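N5-Carboxyaminoimidazole ribonucleotide synthetase (Staphylococcus aureus subsp. aureus, PDB 3ORQ) catalyses the ATP-dependent carboxylation of 5-aminoimidazole ribonucleotide with bicarbonate to N5-carboxyaminoimidazole ribonucleotide, a step of purine biosynthesis. Local coordinates at residues 62-67 against 86-91; 70-75 against 93-98; 221-226 against 314-319; 336-341 against 353-358. All blocks are in the same frame, centred on the assembly; numbering follows the deposited sequence.

Contact 1: 62-67 against 86-91; sequences DDEKAL and AQQLKL
Glu-64 and Gln-88 carry the polar part of this contact between two surface helices. Gln-88 NE2 donates to Glu-64 OE1 over 3.3 Å, a weak bond bent to 152°, with the amide and carboxylate planes turned 33° apart. The two side chains cross at about a right angle. Glu-64 runs out extended, its CG opposite the backbone N (chi1 -176°), whereas Gln-88 folds back at chi2, which lays its amide against the flank of the glutamate.

Van der Waals contacts accompany that bond: Gln-88 OE1 lies 3.3 Å from Glu-64 CB, and the buried Leu-67 brings CD1 to 4.0 Å from the same OE1, while also packing on Leu-41 and Ile-84. At the outer margin Leu-91 CD1 lies 4.2 Å from Glu-64 OE2.

A capping bond starts the first helix. Asp-63 stands at the N-cap, and its OD1, met from above the carboxylate plane, accepts from Ala-66 N at 3.3 Å. Separately, Gln-88 N is hydrogen-bonded to Ser-85 OG at the beginning of the second helix. Helices 64-73 and 86-95 follow successive strands of the parallel sheet, an alpha/beta layering characteristic of the Rossmann-like preATP-grasp domain.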
loop_
_atom_site.group_PDB
_atom_site.type_symbol
_atom_site.label_atom_id
_atom_site.label_comp_id
_atom_site.label_asym_id
_atom_site.label_seq_id
_atom_site.Cartn_x
_atom_site.Cartn_y
_atom_site.Cartn_z
ATOM N N ASP A 62 28.011 -10.703 -0.409
ATOM C CA ASP A 62 29.430 -10.513 -0.767
ATOM C C ASP A 62 29.736 -11.014 -2.192
ATOM O O ASP A 62 30.857 -10.866 -2.657
ATOM C CB ASP A 62 30.347 -11.248 0.232
ATOM C CG ASP A 62 30.021 -12.755 0.328
ATOM O OD1 ASP A 62 28.822 -13.072 0.440
ATOM O OD2 ASP A 62 30.929 -13.632 0.302
ATOM N N ASP A 63 28.747 -11.607 -2.868
ATOM C CA ASP A 63 28.938 -12.263 -4.166
ATOM C C ASP A 63 29.000 -11.214 -5.293
ATOM O O ASP A 63 27.973 -10.653 -5.718
ATOM C CB ASP A 63 27.825 -13.298 -4.349
ATOM C CG ASP A 63 27.902 -14.077 -5.665
ATOM O OD1 ASP A 63 28.583 -13.653 -6.606
ATOM O OD2 ASP A 63 27.237 -15.137 -5.763
ATOM N N GLU A 64 30.222 -10.947 -5.762
ATOM C CA GLU A 64 30.518 -9.882 -6.724
ATOM C C GLU A 64 29.896 -10.091 -8.112
ATOM O O GLU A 64 29.454 -9.122 -8.737
ATOM C CB GLU A 64 32.055 -9.664 -6.837
ATOM C CG GLU A 64 32.481 -8.501 -7.753
ATOM C CD GLU A 64 34.007 -8.195 -7.745
ATOM O OE1 GLU A 64 34.719 -8.481 -6.732
ATOM O OE2 GLU A 64 34.489 -7.652 -8.769
ATOM N N LYS A 65 29.869 -11.337 -8.589
ATOM C CA LYS A 65 29.250 -11.625 -9.892
ATOM C C LYS A 65 27.753 -11.296 -9.852
ATOM O O LYS A 65 27.202 -10.713 -10.783
ATOM C CB LYS A 65 29.419 -13.097 -10.329
ATOM C CG LYS A 65 30.835 -13.638 -10.317
ATOM C CD LYS A 65 31.572 -13.373 -11.619
ATOM C CE LYS A 65 32.939 -14.086 -11.629
ATOM N NZ LYS A 65 33.800 -13.632 -12.754
ATOM N N ALA A 66 27.104 -11.722 -8.778
ATOM C CA ALA A 66 25.662 -11.536 -8.633
ATOM C C ALA A 66 25.333 -10.047 -8.468
ATOM O O ALA A 66 24.399 -9.568 -9.098
ATOM C CB ALA A 66 25.144 -12.313 -7.485
ATOM N N LEU A 67 26.123 -9.326 -7.660
ATOM C CA LEU A 67 25.870 -7.890 -7.480
ATOM C C LEU A 67 26.029 -7.162 -8.832
ATOM O O LEU A 67 25.238 -6.271 -9.152
ATOM C CB LEU A 67 26.742 -7.271 -6.382
ATOM C CG LEU A 67 26.522 -7.734 -4.930
ATOM C CD1 LEU A 67 27.727 -7.352 -4.050
ATOM C CD2 LEU A 67 25.209 -7.186 -4.325
ATOM N N ALA A 86 31.320 -2.359 2.420
ATOM C CA ALA A 86 31.572 -1.050 1.868
ATOM C C ALA A 86 32.453 -1.121 0.629
ATOM O O ALA A 86 32.272 -0.334 -0.316
ATOM C CB ALA A 86 32.251 -0.173 2.913
ATOM N N GLN A 87 33.411 -2.048 0.652
ATOM C CA GLN A 87 34.329 -2.213 -0.454
ATOM C C GLN A 87 33.616 -2.710 -1.717
ATOM O O GLN A 87 33.907 -2.241 -2.803
ATOM C CB GLN A 87 35.486 -3.150 -0.070
ATOM C CG GLN A 87 36.842 -2.718 -0.649
ATOM C CD GLN A 87 36.845 -2.626 -2.185
ATOM O OE1 GLN A 87 36.956 -1.522 -2.768
ATOM N NE2 GLN A 87 36.703 -3.788 -2.844
ATOM N N GLN A 88 32.675 -3.643 -1.567
ATOM C CA GLN A 88 31.926 -4.147 -2.710
ATOM C C GLN A 88 31.026 -3.032 -3.282
ATOM O O GLN A 88 30.899 -2.873 -4.493
ATOM C CB GLN A 88 31.072 -5.360 -2.318
ATOM C CG GLN A 88 31.777 -6.707 -2.461
ATOM C CD GLN A 88 32.373 -6.922 -3.849
ATOM O OE1 GLN A 88 31.651 -7.031 -4.837
ATOM N NE2 GLN A 88 33.701 -6.975 -3.924
ATOM N N LEU A 89 30.399 -2.291 -2.377
ATOM C CA LEU A 89 29.432 -1.288 -2.722
ATOM C C LEU A 89 30.133 -0.098 -3.420
ATOM O O LEU A 89 29.585 0.483 -4.351
ATOM C CB LEU A 89 28.708 -0.848 -1.455
ATOM C CG LEU A 89 27.586 0.186 -1.532
ATOM C CD1 LEU A 89 26.473 -0.317 -2.475
ATOM C CD2 LEU A 89 27.028 0.478 -0.133
ATOM N N LYS A 90 31.355 0.233 -2.986
ATOM C CA LYS A 90 32.147 1.277 -3.660
ATOM C C LYS A 90 32.400 0.909 -5.129
ATOM O O LYS A 90 32.098 1.682 -6.010
ATOM C CB LYS A 90 33.455 1.608 -2.898
ATOM C CG LYS A 90 34.345 2.621 -3.604
ATOM C CD LYS A 90 35.539 3.053 -2.758
ATOM C CE LYS A 90 36.480 4.023 -3.541
ATOM N NZ LYS A 90 37.213 3.305 -4.645
ATOM N N LEU A 91 32.906 -0.294 -5.376
ATOM C CA LEU A 91 33.002 -0.815 -6.735
ATOM C C LEU A 91 31.710 -0.677 -7.561
ATOM O O LEU A 91 31.765 -0.329 -8.715
ATOM C CB LEU A 91 33.388 -2.286 -6.711
ATOM C CG LEU A 91 34.828 -2.570 -6.312
ATOM C CD1 LEU A 91 35.158 -4.010 -6.726
ATOM C CD2 LEU A 91 35.827 -1.529 -6.917
#

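Contact 2: 70-75 against 93-98; sequences LGQKCD and CEKYNI
Gly-71 packs its CA over the face of the Tyr-96 ring, joining the ends of two helices in the Rossmann-like preATP-grasp domain. This CA sits 3.6 Å from the ring centroid, only 10° off the normal, a CH-pi contact; the glycine carbonyl O approaches Tyr-96 CD1 at 3.3 Å. With CG beside the backbone N and opposite the carbonyl carbon (chi1 -51°), the ring is carried across to the glycine. Gln-72 adds its amide at the ring's edge, NE2 lying 3.6 Å from Tyr-96 OH.

A second shell fixes the tyrosine. Lys-95 CG lies over the opposite face, toward its rim, and the lysine runs extended, bending only at its last torsion, where NZ donates to Tyr-96 OH at 3.1 Å. Asn-68, one turn earlier on helix 64-73, is hydrogen-bonded to that hydroxyl through OD1.

Farther along, the chain leaving each helix is tied to the other. A water accepts from Asn-97 N and donates to Cys-74 O, with a weaker bond to Asp-75 O. Asp-75 itself is anchored through OD2 to Thr-14 N on the central sheet. Asn-97 ND2 gives Asp-75 O a bond of 3.0 Å at 163°, received in the carbonyl plane on a lone pair.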
loop_
_atom_site.group_PDB
_atom_site.type_symbol
_atom_site.label_atom_id
_atom_site.label_comp_id
_atom_site.label_asym_id
_atom_site.label_seq_id
_atom_site.Cartn_x
_atom_site.Cartn_y
_atom_site.Cartn_z
ATOM N N LEU A 70 22.985 -7.759 -10.871
ATOM C CA LEU A 70 21.978 -6.845 -10.384
ATOM C C LEU A 70 22.125 -5.463 -11.037
ATOM O O LEU A 70 21.147 -4.893 -11.536
ATOM C CB LEU A 70 22.018 -6.730 -8.870
ATOM C CG LEU A 70 20.950 -5.794 -8.301
ATOM C CD1 LEU A 70 19.553 -6.383 -8.516
ATOM C CD2 LEU A 70 21.199 -5.618 -6.853
ATOM N N GLY A 71 23.351 -4.945 -11.074
ATOM C CA GLY A 71 23.613 -3.661 -11.702
ATOM C C GLY A 71 23.336 -3.638 -13.187
ATOM O O GLY A 71 22.888 -2.621 -13.702
ATOM N N GLN A 72 23.619 -4.741 -13.889
ATOM C CA GLN A 72 23.337 -4.831 -15.314
ATOM C C GLN A 72 21.826 -4.740 -15.607
ATOM O O GLN A 72 21.431 -4.306 -16.686
ATOM C CB GLN A 72 23.889 -6.132 -15.914
ATOM C CG GLN A 72 25.399 -6.112 -16.218
ATOM C CD GLN A 72 25.751 -5.183 -17.389
ATOM O OE1 GLN A 72 25.246 -5.361 -18.507
ATOM N NE2 GLN A 72 26.618 -4.191 -17.136
ATOM N N LYS A 73 20.995 -5.160 -14.656
ATOM C CA LYS A 73 19.547 -5.196 -14.893
ATOM C C LYS A 73 18.807 -3.930 -14.483
ATOM O O LYS A 73 17.638 -3.765 -14.819
ATOM C CB LYS A 73 18.943 -6.379 -14.143
ATOM C CG LYS A 73 19.441 -7.727 -14.622
ATOM C CD LYS A 73 18.991 -8.864 -13.709
ATOM C CE LYS A 73 19.663 -10.163 -14.092
ATOM N NZ LYS A 73 19.253 -10.539 -15.463
ATOM N N CYS A 74 19.472 -3.030 -13.770
ATOM C CA CYS A 74 18.764 -1.973 -13.033
ATOM C C CYS A 74 19.202 -0.602 -13.477
ATOM O O CYS A 74 20.343 -0.424 -13.939
ATOM C CB CYS A 74 19.037 -2.108 -11.511
ATOM S SG CYS A 74 18.367 -3.646 -10.826
ATOM N N ASP A 75 18.313 0.370 -13.313
ATOM C CA ASP A 75 18.666 1.763 -13.614
ATOM C C ASP A 75 19.097 2.504 -12.352
ATOM O O ASP A 75 19.748 3.559 -12.425
ATOM C CB ASP A 75 17.477 2.465 -14.261
ATOM C CG ASP A 75 17.040 1.782 -15.524
ATOM O OD1 ASP A 75 17.800 1.810 -16.509
ATOM O OD2 ASP A 75 15.964 1.179 -15.545
ATOM N N CYS A 93 29.063 1.469 -6.967
ATOM C CA CYS A 93 28.716 2.876 -7.130
ATOM C C CYS A 93 29.470 3.427 -8.284
ATOM O O CYS A 93 28.980 4.319 -8.969
ATOM C CB CYS A 93 29.135 3.711 -5.919
ATOM S SG CYS A 93 28.161 3.396 -4.531
ATOM N N GLU A 94 30.673 2.891 -8.482
ATOM C CA GLU A 94 31.560 3.420 -9.516
ATOM C C GLU A 94 31.104 2.971 -10.904
ATOM O O GLU A 94 31.357 3.668 -11.867
ATOM C CB GLU A 94 33.046 3.063 -9.247
ATOM C CG GLU A 94 33.633 3.710 -7.962
ATOM C CD GLU A 94 34.982 3.085 -7.473
ATOM O OE1 GLU A 94 35.404 2.000 -7.952
ATOM O OE2 GLU A 94 35.627 3.690 -6.599
ATOM N N LYS A 95 30.426 1.835 -11.003
ATOM C CA LYS A 95 30.013 1.332 -12.299
ATOM C C LYS A 95 28.526 1.558 -12.597
ATOM O O LYS A 95 28.143 1.694 -13.750
ATOM C CB LYS A 95 30.332 -0.157 -12.403
ATOM C CG LYS A 95 30.226 -0.714 -13.809
ATOM C CD LYS A 95 30.680 -2.187 -13.882
ATOM C CE LYS A 95 30.715 -2.683 -15.342
ATOM N NZ LYS A 95 30.353 -4.133 -15.485
ATOM N N TYR A 96 27.689 1.602 -11.564
ATOM C CA TYR A 96 26.249 1.755 -11.752
ATOM C C TYR A 96 25.683 2.927 -10.984
ATOM O O TYR A 96 26.389 3.588 -10.283
ATOM C CB TYR A 96 25.535 0.476 -11.325
ATOM C CG TYR A 96 26.121 -0.759 -11.954
ATOM C CD1 TYR A 96 25.775 -1.125 -13.271
ATOM C CD2 TYR A 96 27.044 -1.561 -11.247
ATOM C CE1 TYR A 96 26.347 -2.255 -13.881
ATOM C CE2 TYR A 96 27.605 -2.688 -11.834
ATOM C CZ TYR A 96 27.267 -3.028 -13.157
ATOM O OH TYR A 96 27.824 -4.150 -13.744
ATOM N N ASN A 97 24.378 3.156 -11.106
ATOM C CA ASN A 97 23.736 4.314 -10.478
ATOM C C ASN A 97 23.191 4.000 -9.080
ATOM O O ASN A 97 22.154 3.276 -8.933
ATOM C CB ASN A 97 22.634 4.850 -11.388
ATOM C CG ASN A 97 21.890 6.008 -10.772
ATOM O OD1 ASN A 97 22.496 6.874 -10.165
ATOM N ND2 ASN A 97 20.566 6.015 -10.903
ATOM N N ILE A 98 23.899 4.517 -8.076
ATOM C CA ILE A 98 23.564 4.313 -6.663
ATOM C C ILE A 98 23.735 5.663 -5.944
ATOM O O ILE A 98 24.777 5.934 -5.340
ATOM C CB ILE A 98 24.472 3.254 -5.988
ATOM C CG1 ILE A 98 24.654 2.009 -6.906
ATOM C CG2 ILE A 98 23.927 2.819 -4.568
ATOM C CD1 ILE A 98 25.398 0.811 -6.220
HETATM O O HOH W 1 22.649 1.773 -13.084
#

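Contact 3: 221-226 against 314-319; sequences ILFKTI and VMMNLL
Strands 221-227 and 313-319 are antiparallel neighbours in the large sheet of this ATP-grasp enzyme, and their pairing joins the ATP-grasp domain to the C-terminal domain. Thr-225 and Met-315 form the hydrogen-bonded pair: Met-315 N reaches Thr-225 O at 2.8 Å and 174°, and Thr-225 N returns a bond to Met-315 O at 2.9 Å. Lys-224 with Met-316 and Ile-226 with Val-314 are non-hydrogen-bonded pairs on either side of it.

Toward the end near the nucleotide the ladder becomes less regular. Asn-317 N still bonds Phe-223 O, but from 39° above the carbonyl plane, and Asn-317 ND2 donates to Leu-222 O at 3.0 Å, also from above the plane, extending the pairing with a side chain. Phe-223 and Lys-224 both face Glu-216 of the other neighbouring strand, a classic beta bulge.

Met-316, a selenomethionine, bends at both chi2 and chi3, and this fold carries CE over one face of the Phe-223 ring, 3.8 Å from the centroid. Its SE, farther above that ring in a Met-aromatic contact, also lies 3.8 Å from Lys-224 CG. The lysine then turns away, and NZ forms salt bridges with Glu-216 and Glu-366, the latter on helix 362-372, which covers this face.

Ile-221 and Leu-319 meet tip to tip, CD1 to CD1 at 4.1 Å. The side chain of Leu-222 lies about 8 Å from bound ADP, placing this bulged antiparallel ladder beside the nucleotide site, within the continuous sheet shared by the ATP-grasp and C-terminal domains.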
loop_
_atom_site.group_PDB
_atom_site.type_symbol
_atom_site.label_atom_id
_atom_site.label_comp_id
_atom_site.label_asym_id
_atom_site.label_seq_id
_atom_site.Cartn_x
_atom_site.Cartn_y
_atom_site.Cartn_z
ATOM N N ILE A 221 14.534 -5.077 21.930
ATOM C CA ILE A 221 13.892 -5.143 20.604
ATOM C C ILE A 221 12.753 -4.144 20.559
ATOM O O ILE A 221 11.961 -4.072 21.493
ATOM C CB ILE A 221 13.316 -6.545 20.351
ATOM C CG1 ILE A 221 14.387 -7.627 20.626
ATOM C CG2 ILE A 221 12.711 -6.646 18.964
ATOM C CD1 ILE A 221 13.809 -9.044 20.681
ATOM N N LEU A 222 12.643 -3.388 19.463
ATOM C CA LEU A 222 11.538 -2.445 19.331
ATOM C C LEU A 222 10.208 -3.154 19.585
ATOM O O LEU A 222 9.974 -4.209 19.062
ATOM C CB LEU A 222 11.540 -1.743 17.953
ATOM C CG LEU A 222 10.363 -0.773 17.747
ATOM C CD1 LEU A 222 10.347 0.359 18.829
ATOM C CD2 LEU A 222 10.372 -0.178 16.337
ATOM N N PHE A 223 9.365 -2.562 20.421
ATOM C CA PHE A 223 8.132 -3.186 20.878
ATOM C C PHE A 223 6.956 -2.341 20.463
ATOM O O PHE A 223 5.986 -2.864 19.924
ATOM C CB PHE A 223 8.185 -3.230 22.389
ATOM C CG PHE A 223 6.934 -3.685 23.070
ATOM C CD1 PHE A 223 6.377 -4.935 22.792
ATOM C CD2 PHE A 223 6.410 -2.926 24.125
ATOM C CE1 PHE A 223 5.254 -5.380 23.491
ATOM C CE2 PHE A 223 5.291 -3.367 24.845
ATOM C CZ PHE A 223 4.707 -4.591 24.528
ATOM N N LYS A 224 7.053 -1.035 20.699
ATOM C CA LYS A 224 5.931 -0.116 20.528
ATOM C C LYS A 224 6.428 1.226 20.039
ATOM O O LYS A 224 7.380 1.743 20.573
ATOM C CB LYS A 224 5.171 0.085 21.846
ATOM C CG LYS A 224 4.039 1.121 21.768
ATOM C CD LYS A 224 3.116 1.017 22.945
ATOM C CE LYS A 224 3.945 0.919 24.268
ATOM N NZ LYS A 224 4.585 2.237 24.672
ATOM N N THR A 225 5.782 1.769 19.012
ATOM C CA THR A 225 6.053 3.135 18.518
ATOM C C THR A 225 4.771 3.911 18.567
ATOM O O THR A 225 3.735 3.430 18.084
ATOM C CB THR A 225 6.585 3.104 17.069
ATOM O OG1 THR A 225 7.838 2.388 17.066
ATOM C CG2 THR A 225 6.734 4.531 16.468
ATOM N N ILE A 226 4.828 5.096 19.178
ATOM C CA ILE A 226 3.657 5.981 19.277
ATOM C C ILE A 226 3.923 7.273 18.556
ATOM O O ILE A 226 4.980 7.863 18.712
ATOM C CB ILE A 226 3.348 6.346 20.739
ATOM C CG1 ILE A 226 2.877 5.097 21.484
ATOM C CG2 ILE A 226 2.340 7.528 20.793
ATOM C CD1 ILE A 226 2.457 5.354 22.906
ATOM N N VAL A 314 -0.418 3.857 17.030
ATOM C CA VAL A 314 0.309 3.059 17.977
ATOM C C VAL A 314 0.664 1.808 17.217
ATOM O O VAL A 314 -0.224 1.045 16.786
ATOM C CB VAL A 314 -0.590 2.681 19.176
ATOM C CG1 VAL A 314 0.160 1.768 20.113
ATOM C CG2 VAL A 314 -1.002 3.914 19.923
HETATM N N MSE A 315 1.948 1.604 16.996
HETATM C CA MSE A 315 2.329 0.465 16.195
HETATM C C MSE A 315 3.039 -0.549 17.090
HETATM O O MSE A 315 3.894 -0.164 17.896
HETATM C CB MSE A 315 3.273 0.925 15.104
HETATM C CG MSE A 315 3.764 -0.245 14.241
HETATM SE SE MSE A 315 5.571 0.036 13.634
HETATM C CE MSE A 315 6.188 -1.694 14.134
HETATM N N MSE A 316 2.688 -1.828 16.954
HETATM C CA MSE A 316 3.304 -2.909 17.752
HETATM C C MSE A 316 4.037 -3.833 16.806
HETATM O O MSE A 316 3.487 -4.204 15.772
HETATM C CB MSE A 316 2.249 -3.737 18.502
HETATM C CG MSE A 316 1.242 -2.946 19.310
HETATM SE SE MSE A 316 2.078 -1.954 20.752
HETATM C CE MSE A 316 2.697 -3.432 21.846
ATOM N N ASN A 317 5.263 -4.216 17.137
ATOM C CA ASN A 317 5.920 -5.289 16.393
ATOM C C ASN A 317 5.229 -6.598 16.684
ATOM O O ASN A 317 4.592 -6.749 17.722
ATOM C CB ASN A 317 7.382 -5.398 16.789
ATOM C CG ASN A 317 8.299 -4.751 15.778
ATOM O OD1 ASN A 317 7.874 -4.402 14.660
ATOM N ND2 ASN A 317 9.558 -4.566 16.161
ATOM N N LEU A 318 5.319 -7.544 15.760
ATOM C CA LEU A 318 4.862 -8.921 16.067
ATOM C C LEU A 318 6.009 -9.909 15.937
ATOM O O LEU A 318 6.305 -10.397 14.860
ATOM C CB LEU A 318 3.636 -9.343 15.241
ATOM C CG LEU A 318 2.302 -8.608 15.497
ATOM C CD1 LEU A 318 1.319 -8.698 14.302
ATOM C CD2 LEU A 318 1.636 -9.131 16.791
ATOM N N LEU A 319 6.680 -10.187 17.050
ATOM C CA LEU A 319 7.653 -11.303 17.099
ATOM C C LEU A 319 6.938 -12.641 16.990
ATOM O O LEU A 319 5.732 -12.706 17.171
ATOM C CB LEU A 319 8.443 -11.257 18.400
ATOM C CG LEU A 319 9.090 -9.912 18.665
ATOM C CD1 LEU A 319 9.827 -9.873 20.068
ATOM C CD2 LEU A 319 10.012 -9.589 17.478
#

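Contact 4: 336-341 against 353-358; sequences WHLHIY and GHMTVL
His-354 has its CG wedged between the backbone N and the carbonyl carbon (chi1 68°), while His-339 across the strand pair swings its CG beside the backbone N (chi1 -73°); together these torsions bring the two imidazoles into an offset stack. The contact is the beta hairpin of strands 338-340 and 351-358 at the edge of the large sheet within this chain, where Ile-340 makes backbone hydrogen bonds to the second subunit. The ring centroids are 4.1 Å apart and the planes 20° from parallel, with His-339 CB also over the His-354 face. The backbones of the same two residues exchange two bonds, His-339 N to His-354 O at 2.8 Å and His-354 N to His-339 O.

The stack is held at both ends: Glu-284 binds His-339 NE2, and Tyr-341 OH and His-354 ND1 share a 2.6 Å hydrogen bond in which either could donate. Tyr-341 lies about 7 Å from the bound pyrophosphate by its side chain. Its ring also covers Gly-353, whose CA is 3.4 Å from the ring centroid in a CH-pi contact over the face.

Opposite the histidines, Met-355, a selenomethionine, lays SE obliquely over the six-membered ring of Trp-336, 4.2 Å from its centroid, a Met-aromatic contact. Val-357 CG2 packs at Trp-336 CD1. The His-337 ring meets that of Tyr-288 of the second subunit.

Where the regular pairing gives out, Thr-356 N donates to Trp-336 O at 2.9 Å, and His-337 ND1 donates to Thr-356 O at 3.2 Å, near the imidazole plane and nearly in line with the C=O bond.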
loop_
_atom_site.group_PDB
_atom_site.type_symbol
_atom_site.label_atom_id
_atom_site.label_comp_id
_atom_site.label_asym_id
_atom_site.label_seq_id
_atom_site.Cartn_x
_atom_site.Cartn_y
_atom_site.Cartn_z
ATOM N N TRP A 336 -6.572 -3.452 13.838
ATOM C CA TRP A 336 -5.151 -3.687 14.017
ATOM C C TRP A 336 -4.303 -3.503 12.735
ATOM O O TRP A 336 -3.071 -3.421 12.816
ATOM C CB TRP A 336 -4.918 -5.068 14.649
ATOM C CG TRP A 336 -5.359 -5.129 16.119
ATOM C CD1 TRP A 336 -5.880 -4.098 16.875
ATOM C CD2 TRP A 336 -5.267 -6.253 16.995
ATOM N NE1 TRP A 336 -6.136 -4.529 18.133
ATOM C CE2 TRP A 336 -5.772 -5.842 18.251
ATOM C CE3 TRP A 336 -4.823 -7.575 16.834
ATOM C CZ2 TRP A 336 -5.834 -6.701 19.375
ATOM C CZ3 TRP A 336 -4.887 -8.453 17.959
ATOM C CH2 TRP A 336 -5.398 -7.999 19.215
ATOM N N HIS A 337 -4.940 -3.407 11.575
ATOM C CA HIS A 337 -4.234 -3.215 10.282
ATOM C C HIS A 337 -2.987 -4.087 10.270
ATOM O O HIS A 337 -1.848 -3.602 10.395
ATOM C CB HIS A 337 -3.863 -1.750 10.012
ATOM C CG HIS A 337 -5.044 -0.827 9.819
ATOM N ND1 HIS A 337 -5.539 -0.018 10.824
ATOM C CD2 HIS A 337 -5.820 -0.593 8.741
ATOM C CE1 HIS A 337 -6.574 0.669 10.380
ATOM N NE2 HIS A 337 -6.752 0.353 9.107
ATOM N N LEU A 338 -3.212 -5.387 10.148
ATOM C CA LEU A 338 -2.140 -6.328 10.323
ATOM C C LEU A 338 -1.275 -6.439 9.090
ATOM O O LEU A 338 -1.805 -6.535 7.978
ATOM C CB LEU A 338 -2.725 -7.688 10.673
ATOM C CG LEU A 338 -3.198 -7.688 12.108
ATOM C CD1 LEU A 338 -4.572 -8.491 12.300
ATOM C CD2 LEU A 338 -2.048 -8.212 12.950
ATOM N N HIS A 339 0.050 -6.418 9.305
ATOM C CA HIS A 339 1.063 -6.728 8.274
ATOM C C HIS A 339 1.747 -8.037 8.645
ATOM O O HIS A 339 2.338 -8.141 9.723
ATOM C CB HIS A 339 2.159 -5.648 8.241
ATOM C CG HIS A 339 1.712 -4.361 7.645
ATOM N ND1 HIS A 339 2.254 -3.851 6.482
ATOM C CD2 HIS A 339 0.748 -3.489 8.027
ATOM C CE1 HIS A 339 1.676 -2.697 6.203
ATOM N NE2 HIS A 339 0.744 -2.461 7.109
ATOM N N ILE A 340 1.685 -9.037 7.769
ATOM C CA ILE A 340 2.365 -10.302 8.077
ATOM C C ILE A 340 3.350 -10.491 6.977
ATOM O O ILE A 340 2.962 -10.527 5.801
ATOM C CB ILE A 340 1.380 -11.517 8.198
ATOM C CG1 ILE A 340 0.824 -11.603 9.614
ATOM C CG2 ILE A 340 2.143 -12.823 8.030
ATOM C CD1 ILE A 340 -0.064 -10.530 9.973
ATOM N N TYR A 341 4.627 -10.576 7.331
ATOM C CA TYR A 341 5.667 -10.465 6.325
ATOM C C TYR A 341 5.705 -11.642 5.399
ATOM O O TYR A 341 6.025 -11.477 4.218
ATOM C CB TYR A 341 7.038 -10.218 6.948
ATOM C CG TYR A 341 7.027 -8.962 7.772
ATOM C CD1 TYR A 341 6.239 -7.874 7.407
ATOM C CD2 TYR A 341 7.812 -8.866 8.934
ATOM C CE1 TYR A 341 6.234 -6.667 8.187
ATOM C CE2 TYR A 341 7.818 -7.671 9.737
ATOM C CZ TYR A 341 7.053 -6.595 9.359
ATOM O OH TYR A 341 7.062 -5.452 10.161
ATOM N N GLY A 353 5.918 -9.681 11.646
ATOM C CA GLY A 353 4.946 -8.736 11.103
ATOM C C GLY A 353 4.827 -7.567 12.053
ATOM O O GLY A 353 5.639 -7.444 12.974
ATOM N N HIS A 354 3.829 -6.703 11.813
ATOM C CA HIS A 354 3.504 -5.647 12.758
ATOM C C HIS A 354 2.028 -5.271 12.596
ATOM O O HIS A 354 1.333 -5.673 11.639
ATOM C CB HIS A 354 4.419 -4.427 12.577
ATOM C CG HIS A 354 4.191 -3.684 11.282
ATOM N ND1 HIS A 354 4.881 -3.971 10.125
ATOM C CD2 HIS A 354 3.359 -2.654 10.978
ATOM C CE1 HIS A 354 4.480 -3.158 9.155
ATOM N NE2 HIS A 354 3.540 -2.362 9.644
HETATM N N MSE A 355 1.550 -4.495 13.549
HETATM C CA MSE A 355 0.208 -4.018 13.506
HETATM C C MSE A 355 0.221 -2.521 13.789
HETATM O O MSE A 355 1.035 -2.018 14.569
HETATM C CB MSE A 355 -0.678 -4.783 14.506
HETATM C CG MSE A 355 -0.135 -4.907 15.904
HETATM SE SE MSE A 355 -1.441 -5.846 17.035
HETATM C CE MSE A 355 -1.757 -7.236 15.917
ATOM N N THR A 356 -0.670 -1.813 13.135
ATOM C CA THR A 356 -0.743 -0.388 13.323
ATOM C C THR A 356 -2.174 -0.039 13.653
ATOM O O THR A 356 -3.104 -0.292 12.845
ATOM C CB THR A 356 -0.344 0.344 12.050
ATOM O OG1 THR A 356 1.033 0.050 11.776
ATOM C CG2 THR A 356 -0.531 1.874 12.209
ATOM N N VAL A 357 -2.336 0.548 14.826
ATOM C CA VAL A 357 -3.635 0.912 15.327
ATOM C C VAL A 357 -3.801 2.424 15.231
ATOM O O VAL A 357 -3.184 3.170 15.948
ATOM C CB VAL A 357 -3.793 0.445 16.779
ATOM C CG1 VAL A 357 -5.207 0.557 17.209
ATOM C CG2 VAL A 357 -3.281 -1.028 16.954
ATOM N N LEU A 358 -4.656 2.870 14.342
ATOM C CA LEU A 358 -4.927 4.294 14.242
ATOM C C LEU A 358 -5.839 4.646 15.375
ATOM O O LEU A 358 -6.765 3.901 15.665
ATOM C CB LEU A 358 -5.584 4.627 12.904
ATOM C CG LEU A 358 -4.726 4.324 11.659
ATOM C CD1 LEU A 358 -5.474 4.722 10.368
ATOM C CD2 LEU A 358 -3.379 5.060 11.760
#

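Contacts 1 and 2 hold the same two helices, 64-73 and 86-95, at successive levels with centres 11 Å apart, and touch through Leu-89 and Ile-98. Both are surface contacts that bury little area and depend on a few polar side chains, a water and one glycine-tyrosine face. Contacts 3 and 4 are buried and belong to a single sheet: strand 313-319 pairs with 221-227 on one side and 351-358 on the other, so Met-316 N bonds Met-355 O directly. There, backbone ladders dominate, joined by selenomethionine-aromatic packing and, in contact 4, a histidine-tyrosine cluster. Contact 3 approaches the nucleotide, whereas contact 4 reaches the second subunit. Some 33 to 35 Å separates the helix-contact centres from the strand-contact centres.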